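Local coordinates for iron-sulfur cluster assembly scaffold protein IscU (Streptococcus pyogenes, PDB 1SU0), which probably serves as a scaffold on which iron-sulfur clusters are assembled and from which they are handed to other proteins, and here carries a bound zinc ion, at residues H22-L27 against I58-N63; V30-L35 against V43-V48; E86-A91 against A134-I139; D92-M97 against G110-L115; E96-Q101 against A116-F121. All blocks are in the same frame, centred on the assembly; numbering follows the deposited sequence.

Interaction 1 (H22-L27 against I58-N63); sequences HHHGQL and IAFAGN
His-24 points its ring edge at the face of Phe-60 where the loop 22-27 crosses the outermost strand 55-63 of the antiparallel sheet, the two backbones meeting in a single beta bridge. In this T-shaped pair the ring centroids are 5.1 Å apart and the planes stand at 70°. His-24 ND1 lies 3.9 Å above the phenyl plane, offset toward the rim; a first torsion that sets CG anti to the backbone N (chi1 -165°) brings it there. His-22 O approaches the same phenyl ring differently, lying at its edge near the ring plane.

His-23 stands at about a right angle to Ile-58. Its ND1 makes a weak hydrogen bond to Ile-58 O, which sits at the edge of the imidazole, and also touches Ile-58 CG2. The backbone is joined by Phe-60 N to His-23 O at 3.0 Å, and more weakly by Gly-25 N to Phe-60 O. His-22 and His-23 also touch helix 66-79, so this end of the loop lies against both strand and helix. At the far end Leu-27 points toward the strand, and its CD2 meets Ala-59 CB at 3.7 Å.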
# COMPACT_ATOMS: atom_id res chain seq x y z
N HIS A 22 -7.69 1.57 6.73
CA HIS A 22 -7.38 0.45 7.58
C HIS A 22 -5.99 0.61 8.14
O HIS A 22 -5.12 1.21 7.50
CB HIS A 22 -7.39 -0.82 6.74
CG HIS A 22 -8.74 -1.21 6.26
ND1 HIS A 22 -9.85 -0.42 6.46
CD2 HIS A 22 -9.18 -2.32 5.62
CE1 HIS A 22 -10.91 -1.02 5.96
NE2 HIS A 22 -10.53 -2.17 5.44
N HIS A 23 -5.76 0.06 9.33
CA HIS A 23 -4.44 0.16 9.95
C HIS A 23 -3.93 1.61 9.88
O HIS A 23 -2.82 1.86 9.39
CB HIS A 23 -3.47 -0.81 9.26
CG HIS A 23 -3.88 -2.25 9.35
ND1 HIS A 23 -3.00 -3.25 9.70
CD2 HIS A 23 -5.08 -2.85 9.15
CE1 HIS A 23 -3.64 -4.41 9.71
NE2 HIS A 23 -4.90 -4.19 9.38
N HIS A 24 -4.76 2.55 10.34
CA HIS A 24 -4.46 3.97 10.30
C HIS A 24 -3.94 4.40 11.66
O HIS A 24 -4.24 3.77 12.66
CB HIS A 24 -5.71 4.78 9.94
CG HIS A 24 -5.43 6.20 9.52
ND1 HIS A 24 -4.52 6.52 8.53
CD2 HIS A 24 -5.96 7.37 9.94
CE1 HIS A 24 -4.50 7.83 8.37
NE2 HIS A 24 -5.36 8.37 9.22
N GLY A 25 -3.20 5.50 11.69
CA GLY A 25 -2.50 5.93 12.88
C GLY A 25 -1.08 5.40 12.86
O GLY A 25 -0.55 5.01 11.81
N GLN A 26 -0.47 5.39 14.04
CA GLN A 26 0.93 5.04 14.23
C GLN A 26 1.06 4.08 15.40
O GLN A 26 0.33 4.20 16.40
CB GLN A 26 1.77 6.31 14.53
CG GLN A 26 1.58 7.47 13.53
CD GLN A 26 2.39 7.31 12.25
OE1 GLN A 26 1.90 6.80 11.23
NE2 GLN A 26 3.64 7.77 12.29
N LEU A 27 2.00 3.15 15.28
CA LEU A 27 2.32 2.20 16.34
C LEU A 27 3.28 2.82 17.34
O LEU A 27 4.13 3.64 16.98
CB LEU A 27 2.96 0.94 15.74
CG LEU A 27 2.17 0.18 14.67
CD1 LEU A 27 2.97 -1.05 14.22
CD2 LEU A 27 0.79 -0.23 15.16
N ILE A 58 1.23 -3.21 11.66
CA ILE A 58 1.52 -2.10 10.75
C ILE A 58 0.46 -1.00 10.84
O ILE A 58 -0.72 -1.27 11.11
CB ILE A 58 1.62 -2.63 9.30
CG1 ILE A 58 2.15 -1.56 8.35
CG2 ILE A 58 0.28 -3.22 8.80
CD1 ILE A 58 2.63 -2.15 7.04
N ALA A 59 0.90 0.24 10.62
CA ALA A 59 0.05 1.42 10.73
C ALA A 59 0.61 2.57 9.91
O ALA A 59 1.83 2.70 9.75
CB ALA A 59 -0.09 1.84 12.19
N PHE A 60 -0.30 3.41 9.41
CA PHE A 60 0.09 4.54 8.58
C PHE A 60 -0.79 5.78 8.74
O PHE A 60 -1.96 5.74 9.15
CB PHE A 60 0.15 4.15 7.10
CG PHE A 60 -1.15 4.36 6.39
CD1 PHE A 60 -1.40 5.54 5.71
CD2 PHE A 60 -2.14 3.37 6.43
CE1 PHE A 60 -2.61 5.76 5.08
CE2 PHE A 60 -3.34 3.56 5.81
CZ PHE A 60 -3.58 4.76 5.13
N ALA A 61 -0.18 6.90 8.38
CA ALA A 61 -0.81 8.19 8.47
C ALA A 61 -0.16 9.11 7.45
O ALA A 61 1.00 8.93 7.08
CB ALA A 61 -0.64 8.75 9.87
N GLY A 62 -0.92 10.08 6.97
CA GLY A 62 -0.37 11.02 6.01
C GLY A 62 -1.44 11.87 5.34
O GLY A 62 -2.41 12.27 5.96
N ASN A 63 -1.24 12.14 4.05
CA ASN A 63 -2.15 13.02 3.32
C ASN A 63 -1.97 12.79 1.85
O ASN A 63 -0.89 13.01 1.32
CB ASN A 63 -1.87 14.47 3.64
CG ASN A 63 -2.25 15.41 2.49
OD1 ASN A 63 -3.41 15.83 2.37
ND2 ASN A 63 -1.27 15.75 1.65

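Interaction 2 (V30-L35 against V43-V48); sequences VEAVQL and VISLTV
Val-33 N donates to Leu-46 O at 3.0 Å, and Leu-46 N returns a bond to Val-33 O at 2.9 Å. With a bond in each direction, the two residues form an antiparallel hydrogen-bonded pair in the beta hairpin of strands 33-36 and 43-50. The next such pair, Leu-35 with Ile-44, is less even: Ile-44 N reaches Leu-35 O at 3.1 Å, whereas the return bond from Leu-35 N is weak. Between them Gln-34 and Ser-45 form a non-hydrogen-bonded pair, where Gln-34 CA lies 3.1 Å from Ile-44 O in a CA-H...O contact. Ser-45 instead uses its backbone to bind Ala-61 of the third strand.

Ser-45 OG probably bonds to the side-chain amide of Gln-26, whose orientation is uncertain, although Ala-32 CB also presses on it. Thr-47 OG1 accepts a bond from Leu-27 N and makes a weak one to Ala-59 O; chi1 56° sets OG1 between the backbone N and carbonyl carbon, which turns CG2 toward Ala-32 CB, a tight 3.5 Å contact. Val-33, Leu-35, Ile-44 and Leu-46 project from one face, touching helices 122-139 and 66-79. Main-chain bonds thus join the strands, while the side chains of these four residues make the apolar packing against the helices.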
# COMPACT_ATOMS: atom_id res chain seq x y z
N VAL A 30 7.84 2.66 17.82
CA VAL A 30 8.28 2.13 16.52
C VAL A 30 8.68 3.27 15.58
O VAL A 30 7.83 4.05 15.16
CB VAL A 30 7.16 1.30 15.84
CG1 VAL A 30 7.52 0.96 14.40
CG2 VAL A 30 6.88 0.03 16.63
N GLU A 31 9.97 3.34 15.25
CA GLU A 31 10.50 4.39 14.39
C GLU A 31 9.82 4.30 13.04
O GLU A 31 9.91 3.30 12.35
CB GLU A 31 12.02 4.25 14.21
CG GLU A 31 12.86 4.64 15.43
CD GLU A 31 13.59 3.45 16.06
OE1 GLU A 31 12.95 2.38 16.24
OE2 GLU A 31 14.79 3.58 16.40
N ALA A 32 9.12 5.37 12.67
CA ALA A 32 8.28 5.39 11.47
C ALA A 32 9.12 5.60 10.22
O ALA A 32 10.26 6.05 10.30
CB ALA A 32 7.23 6.47 11.58
N VAL A 33 8.53 5.28 9.07
CA VAL A 33 9.19 5.47 7.79
C VAL A 33 8.37 6.46 6.98
O VAL A 33 7.22 6.17 6.61
CB VAL A 33 9.32 4.17 7.01
CG1 VAL A 33 9.97 4.43 5.66
CG2 VAL A 33 10.12 3.14 7.82
N GLN A 34 8.97 7.62 6.70
CA GLN A 34 8.29 8.67 5.96
C GLN A 34 8.89 8.89 4.59
O GLN A 34 10.08 9.14 4.44
CB GLN A 34 8.32 9.96 6.76
CG GLN A 34 7.13 10.11 7.73
CD GLN A 34 7.55 10.07 9.19
OE1 GLN A 34 8.37 9.23 9.58
NE2 GLN A 34 7.00 10.98 10.00
N LEU A 35 8.05 8.74 3.57
CA LEU A 35 8.34 9.18 2.22
C LEU A 35 7.24 10.11 1.69
O LEU A 35 6.16 10.21 2.28
CB LEU A 35 8.46 7.98 1.28
CG LEU A 35 8.91 6.64 1.86
CD1 LEU A 35 8.99 5.63 0.72
CD2 LEU A 35 10.24 6.74 2.61
N VAL A 43 1.90 12.02 1.27
CA VAL A 43 2.91 11.76 2.30
C VAL A 43 2.46 10.61 3.21
O VAL A 43 1.26 10.41 3.43
CB VAL A 43 3.24 13.00 3.18
CG1 VAL A 43 3.45 14.26 2.35
CG2 VAL A 43 2.16 13.24 4.21
N ILE A 44 3.41 9.83 3.71
CA ILE A 44 3.05 8.75 4.61
C ILE A 44 4.12 8.44 5.66
O ILE A 44 5.29 8.41 5.38
CB ILE A 44 2.70 7.48 3.80
CG1 ILE A 44 2.19 6.39 4.75
CG2 ILE A 44 3.91 7.03 2.97
CD1 ILE A 44 1.50 5.26 4.05
N SER A 45 3.65 8.18 6.86
CA SER A 45 4.47 7.77 7.96
C SER A 45 3.95 6.38 8.21
O SER A 45 2.79 6.21 8.57
CB SER A 45 4.23 8.68 9.15
OG SER A 45 5.01 8.33 10.27
N LEU A 46 4.81 5.40 7.98
CA LEU A 46 4.46 4.00 8.05
C LEU A 46 5.31 3.36 9.15
O LEU A 46 6.48 3.06 8.93
CB LEU A 46 4.75 3.36 6.68
CG LEU A 46 4.13 2.01 6.27
CD1 LEU A 46 5.20 1.00 5.95
CD2 LEU A 46 3.16 1.46 7.31
N THR A 47 4.73 3.20 10.33
CA THR A 47 5.35 2.41 11.39
C THR A 47 5.11 0.92 11.16
O THR A 47 3.97 0.50 10.99
CB THR A 47 4.77 2.76 12.77
OG1 THR A 47 3.35 2.60 12.74
CG2 THR A 47 5.02 4.23 13.11
N VAL A 48 6.17 0.12 11.15
CA VAL A 48 6.01 -1.33 11.01
C VAL A 48 6.68 -2.09 12.15
O VAL A 48 7.85 -1.85 12.48
CB VAL A 48 6.54 -1.86 9.67
CG1 VAL A 48 6.30 -3.36 9.56
CG2 VAL A 48 5.88 -1.14 8.52

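Interaction 3 (E86-A91 against A134-I139); sequences EALALA and ALKEAI
Ala-91 N donates to Ala-87 O at 3.0 Å, a bond one turn long within helix 84-97, and the two alanines it links both point their methyls at helix 122-139. Across the gap Ile-139 N is bound in the same way to Leu-135 O. With these main-chain groups engaged inside each helix, what meets between the helices is carbon. The short segments run nearly antiparallel, at 157°, and their axes come within 10.0 Å.

Ile-139 CD1 is the hub. It lies 3.5 Å from Ala-87 CB and equally close to Leu-88 CD1, both tighter than ordinary van der Waals contact. The Leu-88 and Ile-139 side chains run antiparallel alongside each other, and Leu-88 CD1 also lies near Ile-139 CG2. In Ile-139 the chain leading to CD1 sits beside the backbone N (chi1 -77°), while CG2 is anti to it; both branches thereby face Leu-88. Deeper in the protein Leu-135 CD2 meets Ala-87 CB at 4.1 Å, and Leu-135 continues onto Met-75 and Val-79 of helix 66-79.

One turn after Ala-87, the Ala-91 CB meets the extended side chain of Lys-136 from helix 122-139, whose CE lies 4.0 Å away. The aliphatic chain does the touching, and the side chain goes on to pack against Asp-92. On the other flank Ala-134 and Ala-138 rest on strand 43-50. Helices 84-97 and 122-139 thus form an antiparallel pair, whose second helix lies on the sheet in the alpha/beta fold of the NifU family.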
# COMPACT_ATOMS: atom_id res chain seq x y z
N GLU A 86 8.43 -11.98 1.44
CA GLU A 86 7.06 -12.12 0.97
C GLU A 86 6.47 -10.75 0.63
O GLU A 86 6.08 -10.50 -0.51
CB GLU A 86 6.18 -12.80 2.00
CG GLU A 86 6.43 -14.29 2.09
CD GLU A 86 5.32 -15.03 2.80
OE1 GLU A 86 5.10 -16.20 2.42
OE2 GLU A 86 4.69 -14.47 3.73
N ALA A 87 6.42 -9.88 1.63
CA ALA A 87 6.00 -8.50 1.46
C ALA A 87 6.67 -7.87 0.25
O ALA A 87 6.02 -7.24 -0.57
CB ALA A 87 6.30 -7.70 2.71
N LEU A 88 7.98 -8.06 0.11
CA LEU A 88 8.73 -7.44 -0.98
C LEU A 88 8.34 -8.00 -2.35
O LEU A 88 8.43 -7.30 -3.35
CB LEU A 88 10.24 -7.62 -0.78
CG LEU A 88 11.05 -6.35 -0.50
CD1 LEU A 88 10.60 -5.64 0.79
CD2 LEU A 88 12.54 -6.68 -0.44
N ALA A 89 7.92 -9.25 -2.38
CA ALA A 89 7.45 -9.88 -3.60
C ALA A 89 6.11 -9.28 -4.02
O ALA A 89 5.89 -9.03 -5.19
CB ALA A 89 7.34 -11.38 -3.42
N LEU A 90 5.24 -9.04 -3.05
CA LEU A 90 3.95 -8.44 -3.30
C LEU A 90 4.10 -7.02 -3.86
O LEU A 90 3.42 -6.63 -4.80
CB LEU A 90 3.14 -8.39 -2.01
CG LEU A 90 2.67 -9.74 -1.51
CD1 LEU A 90 1.97 -9.53 -0.21
CD2 LEU A 90 1.72 -10.39 -2.50
N ALA A 91 5.05 -6.29 -3.28
CA ALA A 91 5.40 -4.96 -3.72
C ALA A 91 5.79 -4.99 -5.18
O ALA A 91 5.32 -4.18 -5.97
CB ALA A 91 6.53 -4.41 -2.87
N ALA A 134 7.34 2.73 1.04
CA ALA A 134 7.59 3.03 2.45
C ALA A 134 7.69 1.71 3.21
O ALA A 134 8.34 1.63 4.25
CB ALA A 134 6.49 3.91 3.05
N LEU A 135 7.05 0.69 2.66
CA LEU A 135 7.17 -0.65 3.20
C LEU A 135 8.55 -1.19 2.88
O LEU A 135 9.23 -1.68 3.77
CB LEU A 135 6.10 -1.57 2.62
CG LEU A 135 6.13 -3.00 3.15
CD1 LEU A 135 6.12 -3.02 4.66
CD2 LEU A 135 4.96 -3.78 2.61
N LYS A 136 8.96 -1.11 1.61
CA LYS A 136 10.28 -1.61 1.19
C LYS A 136 11.38 -1.08 2.11
O LYS A 136 12.28 -1.83 2.53
CB LYS A 136 10.58 -1.18 -0.25
CG LYS A 136 9.81 -1.95 -1.34
CD LYS A 136 10.51 -1.71 -2.66
CE LYS A 136 9.72 -2.13 -3.86
NZ LYS A 136 10.31 -1.43 -5.04
N GLU A 137 11.29 0.20 2.44
CA GLU A 137 12.27 0.85 3.30
C GLU A 137 12.19 0.32 4.73
O GLU A 137 13.23 0.06 5.36
CB GLU A 137 12.08 2.36 3.29
CG GLU A 137 12.93 3.08 2.25
CD GLU A 137 12.30 3.04 0.86
OE1 GLU A 137 11.93 1.93 0.38
OE2 GLU A 137 12.19 4.14 0.25
N ALA A 138 10.96 0.16 5.23
CA ALA A 138 10.73 -0.34 6.59
C ALA A 138 11.33 -1.73 6.84
O ALA A 138 11.97 -1.99 7.86
CB ALA A 138 9.25 -0.34 6.91
N ILE A 139 11.11 -2.63 5.90
CA ILE A 139 11.60 -3.99 5.98
C ILE A 139 13.13 -3.97 5.98
O ILE A 139 13.80 -4.54 6.87
CB ILE A 139 11.06 -4.76 4.78
CG1 ILE A 139 9.59 -5.11 5.03
CG2 ILE A 139 11.88 -5.99 4.51
CD1 ILE A 139 8.86 -5.60 3.82

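Interaction 4 (D92-M97 against G110-L115); sequences DIFSEM and GEAELL
The backbones of helix 84-97, in its last turns, and of residues 111-114 of a 3-10 segment stay apart, Phe-94 CA and Glu-113 CA being closest at 7.9 Å. Each keeps its own bonding pattern: Met-97 N binds Ile-93 O four residues back, as in an alpha helix, whereas Leu-115 N binds Ala-112 O only three back, at 3.0 Å.

Side chains from the helix bridge the distance. In Phe-94, CG lies anti to the backbone N (chi1 -176°), which carries the ring out to the 3-10 segment. Its CE1 meets Ala-112 CB at 4.0 Å, and its CZ meets Leu-115 CD1 at the same distance; that methyl lies at the ring edge, near its plane, and the two side chains cross obliquely. Within the NifU-like fold this segment belongs to the long connection between helices 84-97 and 122-139, and the phenyl ring is shared with the second of them, where it stacks on Trp-132. Leu-115 and Ala-112 meanwhile turn to helix 66-79, touching Met-74, so the contact sits among three helices. The side chain of Leu-115 lies about 10 Å from the bound zinc ion.

Met-97 is extended as far as SD and then bends at chi3 (74°), which brings CE to the Ala-112 carbonyl oxygen. Met-97 CE lies 3.4 Å from Ala-112 O, which already accepts the Leu-115 N-H. The same CE is 3.7 Å from Leu-115 C. Met-97 SD stands 3.9 Å from Glu-113 O.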
# COMPACT_ATOMS: atom_id res chain seq x y z
N ASP A 92 6.62 -5.95 -5.54
CA ASP A 92 6.99 -6.13 -6.92
C ASP A 92 5.77 -6.46 -7.77
O ASP A 92 5.63 -5.93 -8.86
CB ASP A 92 8.07 -7.23 -7.05
CG ASP A 92 9.47 -6.72 -6.65
OD1 ASP A 92 10.42 -7.48 -6.90
OD2 ASP A 92 9.73 -5.61 -6.10
N ILE A 93 4.88 -7.31 -7.26
CA ILE A 93 3.65 -7.69 -7.97
C ILE A 93 2.74 -6.49 -8.22
O ILE A 93 2.18 -6.33 -9.30
CB ILE A 93 2.87 -8.81 -7.21
CG1 ILE A 93 3.58 -10.17 -7.37
CG2 ILE A 93 1.44 -8.95 -7.72
CD1 ILE A 93 3.26 -11.17 -6.26
N PHE A 94 2.60 -5.65 -7.21
CA PHE A 94 1.76 -4.48 -7.31
C PHE A 94 2.31 -3.49 -8.33
O PHE A 94 1.63 -3.05 -9.26
CB PHE A 94 1.68 -3.80 -5.95
CG PHE A 94 0.75 -2.63 -5.94
CD1 PHE A 94 -0.57 -2.79 -5.61
CD2 PHE A 94 1.20 -1.38 -6.32
CE1 PHE A 94 -1.42 -1.73 -5.64
CE2 PHE A 94 0.36 -0.33 -6.35
CZ PHE A 94 -0.95 -0.49 -6.01
N SER A 95 3.56 -3.13 -8.11
CA SER A 95 4.33 -2.27 -8.99
C SER A 95 4.24 -2.70 -10.45
O SER A 95 4.06 -1.85 -11.32
CB SER A 95 5.78 -2.29 -8.53
OG SER A 95 6.43 -1.13 -8.97
N GLU A 96 4.31 -4.00 -10.72
CA GLU A 96 4.18 -4.51 -12.09
C GLU A 96 2.77 -4.47 -12.60
O GLU A 96 2.55 -4.34 -13.80
CB GLU A 96 4.60 -5.97 -12.16
CG GLU A 96 6.08 -6.23 -12.16
CD GLU A 96 6.36 -7.66 -11.81
OE1 GLU A 96 7.48 -7.90 -11.31
OE2 GLU A 96 5.46 -8.55 -12.02
N MET A 97 1.81 -4.68 -11.72
CA MET A 97 0.41 -4.60 -12.10
C MET A 97 0.02 -3.17 -12.56
O MET A 97 -0.69 -2.99 -13.55
CB MET A 97 -0.46 -5.03 -10.92
CG MET A 97 -1.96 -4.89 -11.18
SD MET A 97 -3.01 -5.17 -9.56
CE MET A 97 -2.70 -3.51 -8.58
N GLY A 110 -4.99 -8.93 -2.60
CA GLY A 110 -6.29 -8.69 -1.98
C GLY A 110 -7.04 -7.52 -2.62
O GLY A 110 -7.13 -7.42 -3.83
N GLU A 111 -7.59 -6.63 -1.80
CA GLU A 111 -8.38 -5.54 -2.35
C GLU A 111 -7.54 -4.53 -3.14
O GLU A 111 -8.06 -3.87 -4.00
CB GLU A 111 -9.26 -4.86 -1.28
CG GLU A 111 -10.49 -5.68 -0.90
CD GLU A 111 -11.21 -5.16 0.33
OE1 GLU A 111 -11.06 -3.98 0.64
OE2 GLU A 111 -11.90 -5.92 1.01
N ALA A 112 -6.24 -4.41 -2.86
CA ALA A 112 -5.31 -3.65 -3.71
C ALA A 112 -5.38 -4.07 -5.18
O ALA A 112 -4.96 -3.34 -6.06
CB ALA A 112 -3.90 -3.82 -3.23
N GLU A 113 -5.89 -5.25 -5.45
CA GLU A 113 -6.02 -5.71 -6.82
C GLU A 113 -6.93 -4.80 -7.64
O GLU A 113 -6.85 -4.77 -8.87
CB GLU A 113 -6.53 -7.14 -6.82
CG GLU A 113 -6.39 -7.80 -8.15
CD GLU A 113 -7.00 -9.19 -8.20
OE1 GLU A 113 -6.94 -9.78 -9.30
OE2 GLU A 113 -7.57 -9.68 -7.17
N LEU A 114 -7.80 -4.06 -6.94
CA LEU A 114 -8.71 -3.10 -7.54
C LEU A 114 -8.03 -1.91 -8.16
O LEU A 114 -8.68 -1.15 -8.87
CB LEU A 114 -9.71 -2.61 -6.49
CG LEU A 114 -10.68 -3.69 -5.95
CD1 LEU A 114 -11.72 -3.05 -5.07
CD2 LEU A 114 -11.34 -4.49 -7.06
N LEU A 115 -6.75 -1.73 -7.87
CA LEU A 115 -6.00 -0.62 -8.41
C LEU A 115 -5.25 -0.99 -9.67
O LEU A 115 -4.43 -0.22 -10.14
CB LEU A 115 -5.02 -0.04 -7.37
CG LEU A 115 -5.65 0.52 -6.10
CD1 LEU A 115 -4.55 1.20 -5.31
CD2 LEU A 115 -6.80 1.48 -6.40

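Interaction 5 (E96-Q101 against A116-F121); sequences EMVQGQ and AGVAKF
The tight, buried part of the contact falls between Val-98 and Val-118, set next to each other with their branches directed alike. Val-98 CG1 and Val-118 CG2 are modelled 3.2 Å apart, closer than carbon atoms normally sit, so this distance is doubtful. The meeting branches are differently set: CG1 of Val-98 is beside its backbone N (chi1 -61°), whereas CG2 of Val-118 lies between its backbone N and carbonyl carbon. Helix 122-139 covers this end, with Ser-128 touching both valines and Ile-125 and Thr-129 touching Val-98.

Ala-119 marks the passage outward. Its methyl points at the helix end, its CB 3.2 Å from Gly-100 N, while Ala-119 CA makes a CA-H...O contact with Val-98 O at 3.3 Å. Beside it Ala-116 packs on Met-97 at an ordinary distance, the Ala-116 CB lying 3.9 Å from Met-97 SD. Past these residues the contact thins toward solvent: Gln-99 and Gly-100 are exposed, and the CB of Gln-99 points away.

Two backbone bonds close the helix end: Gln-101 N binds Glu-96 O at 3.2 Å, and Gly-100 N binds Met-97 O at 3.0 Å, with Gly-100 at positive phi as the C-prime residue. These paired bonds define a Schellman motif, which ends helix 84-97 and here rests on the 3-10 segment leading toward helix 122-139, the helix that bears the zinc ligand Cys-127.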
# COMPACT_ATOMS: atom_id res chain seq x y z
N GLU A 96 4.31 -4.00 -10.72
CA GLU A 96 4.18 -4.51 -12.09
C GLU A 96 2.77 -4.47 -12.60
O GLU A 96 2.55 -4.34 -13.80
CB GLU A 96 4.60 -5.97 -12.16
CG GLU A 96 6.08 -6.23 -12.16
CD GLU A 96 6.36 -7.66 -11.81
OE1 GLU A 96 7.48 -7.90 -11.31
OE2 GLU A 96 5.46 -8.55 -12.02
N MET A 97 1.81 -4.68 -11.72
CA MET A 97 0.41 -4.60 -12.10
C MET A 97 0.02 -3.17 -12.56
O MET A 97 -0.69 -2.99 -13.55
CB MET A 97 -0.46 -5.03 -10.92
CG MET A 97 -1.96 -4.89 -11.18
SD MET A 97 -3.01 -5.17 -9.56
CE MET A 97 -2.70 -3.51 -8.58
N VAL A 98 0.49 -2.17 -11.83
CA VAL A 98 0.20 -0.77 -12.18
C VAL A 98 1.09 -0.30 -13.35
O VAL A 98 1.17 0.89 -13.62
CB VAL A 98 0.33 0.19 -10.97
CG1 VAL A 98 -0.68 -0.20 -9.87
CG2 VAL A 98 1.75 0.23 -10.42
N GLN A 99 1.75 -1.22 -14.05
CA GLN A 99 2.37 -0.86 -15.32
C GLN A 99 1.81 -1.71 -16.43
O GLN A 99 2.44 -1.86 -17.48
CB GLN A 99 3.88 -0.97 -15.24
CG GLN A 99 4.38 -0.40 -13.94
CD GLN A 99 5.87 -0.35 -13.82
OE1 GLN A 99 6.57 -1.34 -14.10
NE2 GLN A 99 6.38 0.79 -13.37
N GLY A 100 0.62 -2.25 -16.20
CA GLY A 100 -0.16 -2.94 -17.21
C GLY A 100 0.17 -4.41 -17.43
O GLY A 100 -0.29 -4.99 -18.41
N GLN A 101 0.93 -5.02 -16.51
CA GLN A 101 1.26 -6.45 -16.58
C GLN A 101 0.15 -7.35 -16.05
O GLN A 101 -0.47 -7.07 -15.02
CB GLN A 101 2.57 -6.76 -15.85
CG GLN A 101 3.80 -6.00 -16.40
CD GLN A 101 5.16 -6.57 -15.94
OE1 GLN A 101 6.19 -5.93 -16.15
NE2 GLN A 101 5.15 -7.77 -15.33
N ALA A 116 -5.55 -2.14 -10.25
CA ALA A 116 -5.03 -2.48 -11.56
C ALA A 116 -5.26 -1.35 -12.58
O ALA A 116 -4.44 -1.11 -13.47
CB ALA A 116 -5.63 -3.76 -12.06
N GLY A 117 -6.36 -0.62 -12.44
CA GLY A 117 -6.70 0.43 -13.37
C GLY A 117 -5.79 1.64 -13.40
O GLY A 117 -5.93 2.48 -14.28
N VAL A 118 -4.87 1.76 -12.45
CA VAL A 118 -4.02 2.95 -12.40
C VAL A 118 -2.90 2.88 -13.42
O VAL A 118 -2.27 3.91 -13.72
CB VAL A 118 -3.44 3.27 -10.98
CG1 VAL A 118 -4.50 3.07 -9.88
CG2 VAL A 118 -2.24 2.48 -10.72
N ALA A 119 -2.66 1.69 -13.98
CA ALA A 119 -1.69 1.56 -15.06
C ALA A 119 -2.08 2.42 -16.26
O ALA A 119 -1.24 2.79 -17.08
CB ALA A 119 -1.50 0.09 -15.48
N LYS A 120 -3.35 2.78 -16.35
CA LYS A 120 -3.83 3.68 -17.40
C LYS A 120 -3.65 5.17 -17.11
O LYS A 120 -3.84 5.99 -17.99
CB LYS A 120 -5.28 3.34 -17.74
CG LYS A 120 -5.38 1.89 -18.31
CD LYS A 120 -6.77 1.25 -18.16
CE LYS A 120 -7.86 2.23 -18.54
NZ LYS A 120 -8.00 3.22 -17.45
N PHE A 121 -3.25 5.50 -15.89
CA PHE A 121 -2.98 6.86 -15.47
C PHE A 121 -1.55 7.03 -14.94
O PHE A 121 -1.29 6.82 -13.76
CB PHE A 121 -3.96 7.24 -14.38
CG PHE A 121 -5.38 7.08 -14.77
CD1 PHE A 121 -6.14 6.02 -14.28
CD2 PHE A 121 -5.98 7.99 -15.63
CE1 PHE A 121 -7.46 5.88 -14.64
CE2 PHE A 121 -7.31 7.86 -16.00
CZ PHE A 121 -8.06 6.83 -15.51

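Overall arrangement
Following the chain from the N terminus, the loop after helix 8-19 meets the outer strand 55-63 in interaction 1. Nested inside the loop it closes is interaction 2, which closes the short turn 36-42 of the hairpin; the two touch through neighbouring strands and together join the loop to all three strands. Interaction 3 comes later in series, pairing helices 84-97 and 122-139, and meets interaction 2 where Leu-35 and Leu-46 pack on Ala-134. Interactions 4 and 5 nest inside its loop. Both start at the end of helix 84-97, sharing Glu-96 and Met-97, and close loops onto successive parts of the following connection, on the far side of the chain's centre from interactions 1 and 2.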